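Pollen-specific leucine-rich repeat extensin-like protein 1 (Arabidopsis thaliana, PDB 6TME) probably binds secreted RALF-type signalling peptides through its leucine-rich repeat domain and links them to the cell wall of pollen and pollen tubes. Local coordinates at residues M287-V298 with F311-A322; V74-A83 with L92-N100. All blocks are in the same frame, centred on the assembly; numbering follows the deposited sequence.

Interaction 1. Residues M287-V298 with F311-A322; sequences MDFSYNKFTGFV and FTFSYNFFNGEA. With NAG (2-acetamido-2-deoxy-beta-D-glucopyranose), chain E; NAG (2-acetamido-2-deoxy-beta-D-glucopyranose), chain B.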
loop_
_atom_site.group_PDB
_atom_site.type_symbol
_atom_site.label_atom_id
_atom_site.label_comp_id
_atom_site.label_asym_id
_atom_site.label_seq_id
_atom_site.Cartn_x
_atom_site.Cartn_y
_atom_site.Cartn_z
ATOM N N MET A 287 16.144 3.154 2.275
ATOM C CA MET A 287 15.879 4.581 2.141
ATOM C C MET A 287 16.297 4.991 0.737
ATOM O O MET A 287 17.454 4.798 0.354
ATOM C CB MET A 287 16.621 5.399 3.205
ATOM C CG MET A 287 16.031 6.810 3.371
ATOM S SD MET A 287 16.344 7.593 4.972
ATOM C CE MET A 287 18.119 7.663 4.989
ATOM N N ASP A 288 15.349 5.525 -0.026
ATOM C CA ASP A 288 15.525 5.821 -1.447
ATOM C C ASP A 288 15.054 7.245 -1.702
ATOM O O ASP A 288 13.856 7.530 -1.600
ATOM C CB ASP A 288 14.731 4.838 -2.326
ATOM C CG ASP A 288 15.036 5.001 -3.833
ATOM O OD1 ASP A 288 15.674 5.989 -4.238
ATOM O OD2 ASP A 288 14.640 4.131 -4.629
ATOM N N PHE A 289 15.981 8.136 -2.048
ATOM C CA PHE A 289 15.624 9.487 -2.470
ATOM C C PHE A 289 15.970 9.738 -3.924
ATOM O O PHE A 289 15.989 10.903 -4.349
ATOM C CB PHE A 289 16.320 10.545 -1.611
ATOM C CG PHE A 289 15.944 10.506 -0.166
ATOM C CD1 PHE A 289 14.646 10.705 0.228
ATOM C CD2 PHE A 289 16.896 10.309 0.796
ATOM C CE1 PHE A 289 14.309 10.684 1.557
ATOM C CE2 PHE A 289 16.566 10.301 2.126
ATOM C CZ PHE A 289 15.278 10.474 2.505
ATOM N N SER A 290 16.267 8.687 -4.691
ATOM C CA SER A 290 16.730 8.886 -6.062
ATOM C C SER A 290 15.705 9.676 -6.889
ATOM O O SER A 290 14.510 9.736 -6.570
ATOM C CB SER A 290 17.035 7.540 -6.728
ATOM O OG SER A 290 15.844 6.857 -7.056
ATOM N N TYR A 291 16.201 10.306 -7.954
ATOM C CA TYR A 291 15.377 10.971 -8.971
ATOM C C TYR A 291 14.533 12.084 -8.360
ATOM O O TYR A 291 13.300 12.083 -8.418
ATOM C CB TYR A 291 14.489 9.972 -9.705
ATOM C CG TYR A 291 15.246 9.053 -10.603
ATOM C CD1 TYR A 291 15.591 9.452 -11.891
ATOM C CD2 TYR A 291 15.607 7.774 -10.174
ATOM C CE1 TYR A 291 16.296 8.619 -12.720
ATOM C CE2 TYR A 291 16.314 6.925 -10.997
ATOM C CZ TYR A 291 16.658 7.355 -12.273
ATOM O OH TYR A 291 17.355 6.518 -13.119
ATOM N N ASN A 292 15.227 13.037 -7.759
ATOM C CA ASN A 292 14.596 14.222 -7.217
ATOM C C ASN A 292 15.465 15.410 -7.604
ATOM O O ASN A 292 16.252 15.339 -8.551
ATOM C CB ASN A 292 14.393 14.028 -5.710
ATOM C CG ASN A 292 13.119 13.276 -5.409
ATOM O OD1 ASN A 292 12.027 13.768 -5.686
ATOM N ND2 ASN A 292 13.248 12.076 -4.858
ATOM N N LYS A 293 15.340 16.505 -6.866
ATOM C CA LYS A 293 16.172 17.677 -7.100
ATOM C C LYS A 293 16.849 18.109 -5.813
ATOM O O LYS A 293 17.044 19.302 -5.565
ATOM C CB LYS A 293 15.355 18.823 -7.697
ATOM C CG LYS A 293 15.276 18.745 -9.197
ATOM C CD LYS A 293 13.860 18.612 -9.702
ATOM C CE LYS A 293 13.056 19.855 -9.443
ATOM N NZ LYS A 293 11.722 19.738 -10.089
ATOM N N PHE A 294 17.219 17.145 -4.971
ATOM C CA PHE A 294 17.898 17.482 -3.729
ATOM C C PHE A 294 19.271 18.071 -4.003
ATOM O O PHE A 294 19.952 17.719 -4.977
ATOM C CB PHE A 294 18.085 16.262 -2.841
ATOM C CG PHE A 294 16.815 15.676 -2.338
ATOM C CD1 PHE A 294 16.035 16.359 -1.414
ATOM C CD2 PHE A 294 16.409 14.419 -2.770
ATOM C CE1 PHE A 294 14.852 15.805 -0.935
ATOM C CE2 PHE A 294 15.225 13.866 -2.302
ATOM C CZ PHE A 294 14.448 14.556 -1.377
ATOM N N THR A 295 19.697 18.933 -3.093
ATOM C CA THR A 295 21.001 19.568 -3.171
ATOM C C THR A 295 21.700 19.433 -1.829
ATOM O O THR A 295 21.091 19.084 -0.812
ATOM C CB THR A 295 20.882 21.045 -3.562
ATOM O OG1 THR A 295 19.964 21.704 -2.682
ATOM C CG2 THR A 295 20.377 21.171 -4.996
ATOM N N GLY A 296 23.003 19.701 -1.845
ATOM C CA GLY A 296 23.748 19.815 -0.613
ATOM C C GLY A 296 24.534 18.575 -0.257
ATOM O O GLY A 296 24.974 17.815 -1.127
ATOM N N PHE A 297 24.689 18.359 1.040
ATOM C CA PHE A 297 25.601 17.370 1.581
ATOM C C PHE A 297 24.827 16.159 2.087
ATOM O O PHE A 297 23.731 16.296 2.635
ATOM C CB PHE A 297 26.440 17.989 2.711
ATOM C CG PHE A 297 27.868 17.578 2.690
ATOM C CD1 PHE A 297 28.774 18.224 1.861
ATOM C CD2 PHE A 297 28.311 16.522 3.482
ATOM C CE1 PHE A 297 30.097 17.828 1.826
ATOM C CE2 PHE A 297 29.636 16.120 3.450
ATOM C CZ PHE A 297 30.527 16.775 2.617
ATOM N N VAL A 298 25.390 14.971 1.867
ATOM C CA VAL A 298 24.942 13.742 2.515
ATOM C C VAL A 298 25.995 13.396 3.558
ATOM O O VAL A 298 27.149 13.104 3.216
ATOM C CB VAL A 298 24.751 12.587 1.521
ATOM C CG1 VAL A 298 24.285 11.328 2.254
ATOM C CG2 VAL A 298 23.772 12.979 0.393
ATOM N N PHE A 311 20.873 2.561 0.741
ATOM C CA PHE A 311 20.612 3.998 0.724
ATOM C C PHE A 311 20.944 4.505 -0.672
ATOM O O PHE A 311 22.117 4.588 -1.043
ATOM C CB PHE A 311 21.426 4.713 1.806
ATOM C CG PHE A 311 21.271 6.228 1.824
ATOM C CD1 PHE A 311 20.150 6.848 1.295
ATOM C CD2 PHE A 311 22.260 7.025 2.397
ATOM C CE1 PHE A 311 20.019 8.234 1.319
ATOM C CE2 PHE A 311 22.135 8.405 2.430
ATOM C CZ PHE A 311 21.018 9.012 1.889
ATOM N N THR A 312 19.902 4.831 -1.433
ATOM C CA THR A 312 19.967 5.245 -2.834
ATOM C C THR A 312 19.642 6.734 -2.904
ATOM O O THR A 312 18.542 7.145 -2.530
ATOM C CB THR A 312 18.951 4.448 -3.669
ATOM O OG1 THR A 312 19.230 3.043 -3.575
ATOM C CG2 THR A 312 18.925 4.897 -5.135
ATOM N N PHE A 313 20.593 7.544 -3.360
ATOM C CA PHE A 313 20.361 8.981 -3.469
ATOM C C PHE A 313 20.798 9.487 -4.839
ATOM O O PHE A 313 21.141 10.660 -5.007
ATOM C CB PHE A 313 21.051 9.750 -2.336
ATOM C CG PHE A 313 22.501 9.361 -2.098
ATOM C CD1 PHE A 313 22.831 8.183 -1.436
ATOM C CD2 PHE A 313 23.529 10.205 -2.501
ATOM C CE1 PHE A 313 24.165 7.836 -1.207
ATOM C CE2 PHE A 313 24.865 9.884 -2.269
ATOM C CZ PHE A 313 25.188 8.695 -1.626
ATOM N N SER A 314 20.756 8.605 -5.832
ATOM C CA SER A 314 21.231 8.906 -7.163
ATOM C C SER A 314 20.263 9.853 -7.883
ATOM O O SER A 314 19.121 10.041 -7.468
ATOM C CB SER A 314 21.406 7.599 -7.934
ATOM O OG SER A 314 20.146 7.039 -8.175
ATOM N N TYR A 315 20.731 10.441 -8.989
ATOM C CA TYR A 315 19.938 11.380 -9.790
ATOM C C TYR A 315 19.345 12.484 -8.922
ATOM O O TYR A 315 18.119 12.641 -8.806
ATOM C CB TYR A 315 18.840 10.659 -10.566
ATOM C CG TYR A 315 19.439 9.722 -11.540
ATOM C CD1 TYR A 315 19.829 10.168 -12.800
ATOM C CD2 TYR A 315 19.680 8.397 -11.197
ATOM C CE1 TYR A 315 20.421 9.312 -13.703
ATOM C CE2 TYR A 315 20.274 7.533 -12.100
ATOM C CZ TYR A 315 20.642 8.001 -13.346
ATOM O OH TYR A 315 21.230 7.153 -14.245
ATOM N N ASN A 316 20.251 13.251 -8.324
ATOM C CA ASN A 316 19.918 14.456 -7.562
ATOM C C ASN A 316 20.982 15.503 -7.884
ATOM O O ASN A 316 21.685 15.419 -8.901
ATOM C CB ASN A 316 19.800 14.111 -6.073
ATOM C CG ASN A 316 18.474 13.415 -5.760
ATOM O OD1 ASN A 316 17.418 14.032 -5.857
ATOM N ND2 ASN A 316 18.526 12.121 -5.438
ATOM N N PHE A 317 21.123 16.510 -7.027
ATOM C CA PHE A 317 22.225 17.468 -7.207
ATOM C C PHE A 317 23.046 17.612 -5.930
ATOM O O PHE A 317 23.406 18.725 -5.528
ATOM C CB PHE A 317 21.716 18.840 -7.639
ATOM C CG PHE A 317 20.882 18.822 -8.885
ATOM C CD1 PHE A 317 21.443 19.107 -10.107
ATOM C CD2 PHE A 317 19.530 18.532 -8.821
ATOM C CE1 PHE A 317 20.688 19.101 -11.252
ATOM C CE2 PHE A 317 18.763 18.531 -9.964
ATOM C CZ PHE A 317 19.352 18.816 -11.189
ATOM N N PHE A 318 23.344 16.504 -5.257
ATOM C CA PHE A 318 24.237 16.573 -4.111
ATOM C C PHE A 318 25.644 16.962 -4.581
ATOM O O PHE A 318 26.146 16.449 -5.592
ATOM C CB PHE A 318 24.247 15.233 -3.371
ATOM C CG PHE A 318 22.894 14.832 -2.792
ATOM C CD1 PHE A 318 22.353 15.515 -1.703
ATOM C CD2 PHE A 318 22.175 13.772 -3.328
ATOM C CE1 PHE A 318 21.112 15.145 -1.171
ATOM C CE2 PHE A 318 20.938 13.410 -2.809
ATOM C CZ PHE A 318 20.408 14.088 -1.724
ATOM N N ASN A 319 26.265 17.900 -3.871
ATOM C CA ASN A 319 27.614 18.342 -4.202
ATOM C C ASN A 319 28.646 17.921 -3.161
ATOM O O ASN A 319 29.817 18.279 -3.299
ATOM C CB ASN A 319 27.660 19.867 -4.414
ATOM C CG ASN A 319 27.327 20.667 -3.145
ATOM O OD1 ASN A 319 26.935 20.118 -2.114
ATOM N ND2 ASN A 319 27.494 21.976 -3.226
ATOM N N GLY A 320 28.249 17.163 -2.140
ATOM C CA GLY A 320 29.192 16.599 -1.193
ATOM C C GLY A 320 28.617 15.361 -0.540
ATOM O O GLY A 320 27.395 15.219 -0.400
ATOM N N GLU A 321 29.504 14.449 -0.138
ATOM C CA GLU A 321 29.065 13.287 0.619
ATOM C C GLU A 321 30.150 12.881 1.596
ATOM O O GLU A 321 31.337 13.000 1.307
ATOM C CB GLU A 321 28.710 12.097 -0.280
ATOM C CG GLU A 321 29.833 11.594 -1.170
ATOM C CD GLU A 321 29.388 10.422 -2.049
ATOM O OE1 GLU A 321 28.253 9.932 -1.866
ATOM O OE2 GLU A 321 30.165 9.991 -2.926
ATOM N N ALA A 322 29.727 12.394 2.755
ATOM C CA ALA A 322 30.659 11.820 3.710
ATOM C C ALA A 322 31.328 10.573 3.134
ATOM O O ALA A 322 30.781 9.886 2.265
ATOM C CB ALA A 322 29.931 11.483 5.014
HETATM C C1 NAG E . 18.470 -0.933 -3.215
HETATM C C2 NAG E . 18.076 -2.266 -3.841
HETATM C C3 NAG E . 17.909 -2.111 -5.352
HETATM C C4 NAG E . 16.869 -1.041 -5.649
HETATM C C5 NAG E . 17.268 0.279 -4.993
HETATM C C6 NAG E . 16.166 1.311 -5.062
HETATM C C7 NAG E . 18.953 -4.103 -2.456
HETATM C C8 NAG E . 20.034 -5.129 -2.305
HETATM N N2 NAG E . 19.042 -3.311 -3.533
HETATM O O3 NAG E . 17.471 -3.347 -5.909
HETATM O O4 NAG E . 16.665 -0.890 -7.052
HETATM O O5 NAG E . 17.523 0.080 -3.592
HETATM O O6 NAG E . 15.106 0.975 -4.173
HETATM O O7 NAG E . 18.047 -3.987 -1.631
HETATM C C1 NAG B . 15.869 0.524 -10.564
HETATM C C2 NAG B . 16.133 0.803 -9.086
HETATM C C3 NAG B . 16.288 -0.513 -8.321
HETATM C C4 NAG B . 15.109 -1.440 -8.600
HETATM C C5 NAG B . 14.838 -1.567 -10.099
HETATM C C6 NAG B . 13.555 -2.301 -10.410
HETATM C C7 NAG B . 17.260 2.909 -8.498
HETATM C C8 NAG B . 18.575 3.627 -8.407
HETATM N N2 NAG B . 17.314 1.640 -8.922
HETATM O O1 NAG B . 15.709 1.717 -11.260
HETATM O O4 NAG B . 15.409 -2.735 -8.097
HETATM O O5 NAG B . 14.711 -0.269 -10.694
HETATM O O6 NAG B . 13.021 -1.893 -11.664
HETATM O O7 NAG B . 16.197 3.457 -8.202
HETATM O O HOH W 1 24.435 20.638 -3.980
#

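Interaction 2. Residues V74-A83 with L92-N100; sequences VCSYKGVFCA and LVVAGIDLN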
loop_
_atom_site.group_PDB
_atom_site.type_symbol
_atom_site.label_atom_id
_atom_site.label_comp_id
_atom_site.label_asym_id
_atom_site.label_seq_id
_atom_site.Cartn_x
_atom_site.Cartn_y
_atom_site.Cartn_z
ATOM N N VAL A 74 -24.354 -23.122 -0.830
ATOM C CA VAL A 74 -23.384 -22.071 -1.164
ATOM C C VAL A 74 -21.999 -22.362 -0.579
ATOM O O VAL A 74 -20.974 -22.009 -1.186
ATOM C CB VAL A 74 -23.900 -20.689 -0.704
ATOM C CG1 VAL A 74 -25.015 -20.220 -1.601
ATOM C CG2 VAL A 74 -24.368 -20.732 0.744
ATOM N N CYS A 75 -21.943 -23.018 0.583
ATOM C CA CYS A 75 -20.678 -23.275 1.255
ATOM C C CYS A 75 -19.747 -24.162 0.448
ATOM O O CYS A 75 -18.533 -24.148 0.688
ATOM C CB CYS A 75 -20.953 -23.896 2.631
ATOM S SG CYS A 75 -21.805 -22.749 3.737
ATOM N N SER A 76 -20.279 -24.917 -0.498
ATOM C CA SER A 76 -19.454 -25.745 -1.354
ATOM C C SER A 76 -19.021 -25.037 -2.636
ATOM O O SER A 76 -18.219 -25.605 -3.394
ATOM C CB SER A 76 -20.212 -27.034 -1.695
ATOM O OG SER A 76 -21.453 -26.711 -2.294
ATOM N N TYR A 77 -19.535 -23.830 -2.906
ATOM C CA TYR A 77 -19.054 -23.029 -4.034
ATOM C C TYR A 77 -17.559 -22.740 -3.919
ATOM O O TYR A 77 -17.057 -22.389 -2.848
ATOM C CB TYR A 77 -19.791 -21.688 -4.110
ATOM C CG TYR A 77 -21.216 -21.724 -4.549
ATOM C CD1 TYR A 77 -21.947 -22.918 -4.569
ATOM C CD2 TYR A 77 -21.844 -20.565 -4.949
ATOM C CE1 TYR A 77 -23.268 -22.939 -4.983
ATOM C CE2 TYR A 77 -23.155 -20.562 -5.362
ATOM C CZ TYR A 77 -23.868 -21.757 -5.384
ATOM O OH TYR A 77 -25.186 -21.745 -5.803
ATOM N N LYS A 78 -16.849 -22.862 -5.037
ATOM C CA LYS A 78 -15.423 -22.575 -5.049
ATOM C C LYS A 78 -15.183 -21.083 -4.848
ATOM O O LYS A 78 -15.756 -20.255 -5.566
ATOM C CB LYS A 78 -14.792 -23.021 -6.366
ATOM C CG LYS A 78 -13.271 -22.833 -6.357
ATOM C CD LYS A 78 -12.582 -23.480 -7.534
ATOM C CE LYS A 78 -11.065 -23.324 -7.412
ATOM N NZ LYS A 78 -10.325 -23.773 -8.630
ATOM N N GLY A 79 -14.321 -20.743 -3.879
ATOM C CA GLY A 79 -14.015 -19.362 -3.554
ATOM C C GLY A 79 -14.907 -18.763 -2.499
ATOM O O GLY A 79 -14.692 -17.601 -2.098
ATOM N N VAL A 80 -15.890 -19.519 -2.021
ATOM C CA VAL A 80 -16.810 -19.076 -0.981
ATOM C C VAL A 80 -16.453 -19.831 0.293
ATOM O O VAL A 80 -16.277 -21.053 0.266
ATOM C CB VAL A 80 -18.272 -19.319 -1.399
ATOM C CG1 VAL A 80 -19.225 -18.869 -0.298
ATOM C CG2 VAL A 80 -18.567 -18.596 -2.728
ATOM N N PHE A 81 -16.329 -19.115 1.405
ATOM C CA PHE A 81 -15.802 -19.721 2.623
ATOM C C PHE A 81 -16.749 -19.455 3.779
ATOM O O PHE A 81 -17.002 -18.307 4.134
ATOM C CB PHE A 81 -14.394 -19.209 2.909
ATOM C CG PHE A 81 -13.385 -19.638 1.858
ATOM C CD1 PHE A 81 -12.671 -20.825 2.004
ATOM C CD2 PHE A 81 -13.197 -18.883 0.703
ATOM C CE1 PHE A 81 -11.758 -21.235 1.042
ATOM C CE2 PHE A 81 -12.293 -19.290 -0.270
ATOM C CZ PHE A 81 -11.557 -20.474 -0.086
ATOM N N CYS A 82 -17.274 -20.521 4.359
ATOM C CA CYS A 82 -18.274 -20.445 5.409
ATOM C C CYS A 82 -17.600 -20.622 6.765
ATOM O O CYS A 82 -16.432 -21.004 6.861
ATOM C CB CYS A 82 -19.378 -21.492 5.194
ATOM S SG CYS A 82 -20.538 -21.083 3.840
ATOM N N ALA A 83 -18.353 -20.316 7.817
ATOM C CA ALA A 83 -17.831 -20.245 9.176
ATOM C C ALA A 83 -19.011 -20.156 10.141
ATOM O O ALA A 83 -20.130 -19.837 9.726
ATOM C CB ALA A 83 -16.901 -19.031 9.361
ATOM N N LEU A 92 -24.488 -21.192 10.570
ATOM C CA LEU A 92 -23.547 -21.215 9.456
ATOM C C LEU A 92 -23.740 -19.964 8.614
ATOM O O LEU A 92 -24.876 -19.650 8.245
ATOM C CB LEU A 92 -23.776 -22.451 8.582
ATOM C CG LEU A 92 -22.768 -22.741 7.459
ATOM C CD1 LEU A 92 -21.397 -23.076 8.037
ATOM C CD2 LEU A 92 -23.269 -23.878 6.565
ATOM N N VAL A 93 -22.635 -19.260 8.302
ATOM C CA VAL A 93 -22.674 -18.027 7.512
ATOM C C VAL A 93 -21.559 -18.035 6.474
ATOM O O VAL A 93 -20.539 -18.714 6.633
ATOM C CB VAL A 93 -22.553 -16.746 8.384
ATOM C CG1 VAL A 93 -23.607 -16.712 9.492
ATOM C CG2 VAL A 93 -21.138 -16.597 8.961
ATOM N N VAL A 94 -21.774 -17.288 5.391
ATOM C CA VAL A 94 -20.728 -17.012 4.407
ATOM C C VAL A 94 -19.894 -15.853 4.949
ATOM O O VAL A 94 -20.369 -14.715 5.037
ATOM C CB VAL A 94 -21.310 -16.682 3.025
ATOM C CG1 VAL A 94 -20.210 -16.183 2.085
ATOM C CG2 VAL A 94 -22.007 -17.902 2.418
ATOM N N ALA A 95 -18.652 -16.141 5.315
ATOM C CA ALA A 95 -17.799 -15.196 6.017
ATOM C C ALA A 95 -16.680 -14.677 5.148
ATOM O O ALA A 95 -16.043 -13.671 5.506
ATOM C CB ALA A 95 -17.184 -15.847 7.275
ATOM N N GLY A 96 -16.424 -15.334 4.027
ATOM C CA GLY A 96 -15.286 -14.991 3.214
ATOM C C GLY A 96 -15.501 -15.301 1.751
ATOM O O GLY A 96 -16.181 -16.263 1.386
ATOM N N ILE A 97 -14.927 -14.455 0.910
ATOM C CA ILE A 97 -14.873 -14.658 -0.520
ATOM C C ILE A 97 -13.412 -14.522 -0.907
ATOM O O ILE A 97 -12.741 -13.590 -0.466
ATOM C CB ILE A 97 -15.741 -13.625 -1.251
ATOM C CG1 ILE A 97 -17.201 -13.784 -0.821
ATOM C CG2 ILE A 97 -15.510 -13.721 -2.747
ATOM C CD1 ILE A 97 -17.901 -14.967 -1.446
ATOM N N ASP A 98 -12.904 -15.478 -1.673
ATOM C CA ASP A 98 -11.514 -15.421 -2.103
ATOM C C ASP A 98 -11.445 -16.026 -3.498
ATOM O O ASP A 98 -11.481 -17.246 -3.642
ATOM C CB ASP A 98 -10.575 -16.127 -1.143
ATOM C CG ASP A 98 -9.103 -15.843 -1.451
ATOM O OD1 ASP A 98 -8.768 -15.493 -2.615
ATOM O OD2 ASP A 98 -8.273 -15.955 -0.516
ATOM N N LEU A 99 -11.320 -15.148 -4.499
ATOM C CA LEU A 99 -11.154 -15.483 -5.906
ATOM C C LEU A 99 -9.804 -14.994 -6.445
ATOM O O LEU A 99 -9.665 -14.751 -7.648
ATOM C CB LEU A 99 -12.305 -14.883 -6.722
ATOM C CG LEU A 99 -13.708 -15.337 -6.286
ATOM C CD1 LEU A 99 -14.848 -14.529 -6.976
ATOM C CD2 LEU A 99 -13.862 -16.845 -6.537
ATOM N N ASN A 100 -8.807 -14.828 -5.568
ATOM C CA ASN A 100 -7.498 -14.336 -5.990
ATOM C C ASN A 100 -6.993 -15.109 -7.196
ATOM O O ASN A 100 -7.001 -16.342 -7.204
ATOM C CB ASN A 100 -6.472 -14.433 -4.855
ATOM C CG ASN A 100 -6.600 -13.319 -3.864
ATOM O OD1 ASN A 100 -7.355 -12.367 -4.069
ATOM N ND2 ASN A 100 -5.876 -13.429 -2.768
#

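Interaction 1. Residues M287-V298 with F311-A322
The amide of Asn316 reaches across to the backbone of residues 287-298 with both of its ends. Its ND2 donates to Phe289 O at 3.0 Å and also to Phe313 O in its own segment, while its OD1 accepts from Phe294 N at 3.2 Å. Phe289 O is gripped twice, since the ND2 atoms of Asn292 and Asn316 approach it from opposite faces of its carbonyl plane. An alanine here is likely to leave Phe294 N without its acceptor and Phe289 O with one donor fewer, weakening the link between the two neighbouring coils. Backbone bonds continue the parallel pairing on both sides of this site, Phe289 N meeting Thr312 O at 2.8 Å and Ala322 N meeting Val298 O at 2.7 Å. These are successive coils of a plant-type leucine-rich repeat solenoid, and the asparagines form its asparagine ladder: Asn292 bonds to Ala265 and Phe270 in the preceding coil, and Asn340 repeats the pattern on Phe313 and Phe318. Among the aromatics, Tyr291 and Tyr315 make an offset stack, centroids 4.3 Å apart and planes at 7°; both hold CG beside the backbone N (chi1 -70° and -64°), which sends the rings the same way. Inside the coil, Val298 CG2 lies over one face of the Phe318 ring, 3.7 Å from its centroid, and Val298 CG1 touches the edge of Phe311 at CE2, 3.6 Å away. Sugar contacts are slighter: Asp288 OD2 weakly accepts from O6 of one N-acetylglucosamine, and Thr312 CG2 lies 3.5 Å from the acetyl methyl C8 of another.

Interaction 2. Residues V74-A83 with L92-N100
Val80 and Ile97 face each other as an antiparallel non-hydrogen-bonded pair in the hairpin formed by strands 80-85 and 92-98, which leads from the N-terminal cap into the leucine-rich repeats. The axes of strand segments 80-83 and 92-98 approach to 4.4 Å, with their directions 135° apart. A classic beta bulge shifts the register: Ala95 and Gly96 both face Phe81, whose O accepts from Ala95 N at 3.0 Å and more weakly from Gly96 N. Beyond it Ala83 and Val93 exchange two bonds, and at the other end Asp98 N donates to Gly79 O at 2.8 Å.

On the side of Val80 and Cys82, Val94 fills the middle, its CG1 lying 3.7 Å from Val80 CG1 and its CG2 3.8 Å from Cys82 SG. The Cys75-Cys82 disulfide ties the 3-10 turn to this strand. On the other side Ala83 CB meets Ala95 CB at 3.8 Å, and both also pack on the chain of another protein, whose backbone bonds to Asp98 OD2. Leu92, its CG anti to the backbone N (chi1 -173°), lies against the disulfide, its CD2 3.4 Å from Cys75 SG.

From the N terminus, helix 43-56 opens the chain and packs on residues 74-83, and interaction 2 is the first to close, bringing 74-83 against 92-100 across eight intervening residues, which include the hairpin turn. The chain then winds through coil after coil, each adding a strand beside the last, before interaction 1 joins 287-298 to 311-322 across twelve residues that include helix 300-303. The two contacts follow in series, neither nested nor crossed. Their centres lie 50 Å apart, on opposite sides of the centre of the chain. Strands 92-98, 286-288 and 310-312 belong to the same run of side-by-side strands, so interaction 2 starts the solenoid and interaction 1 joins two coils near its C-terminal end.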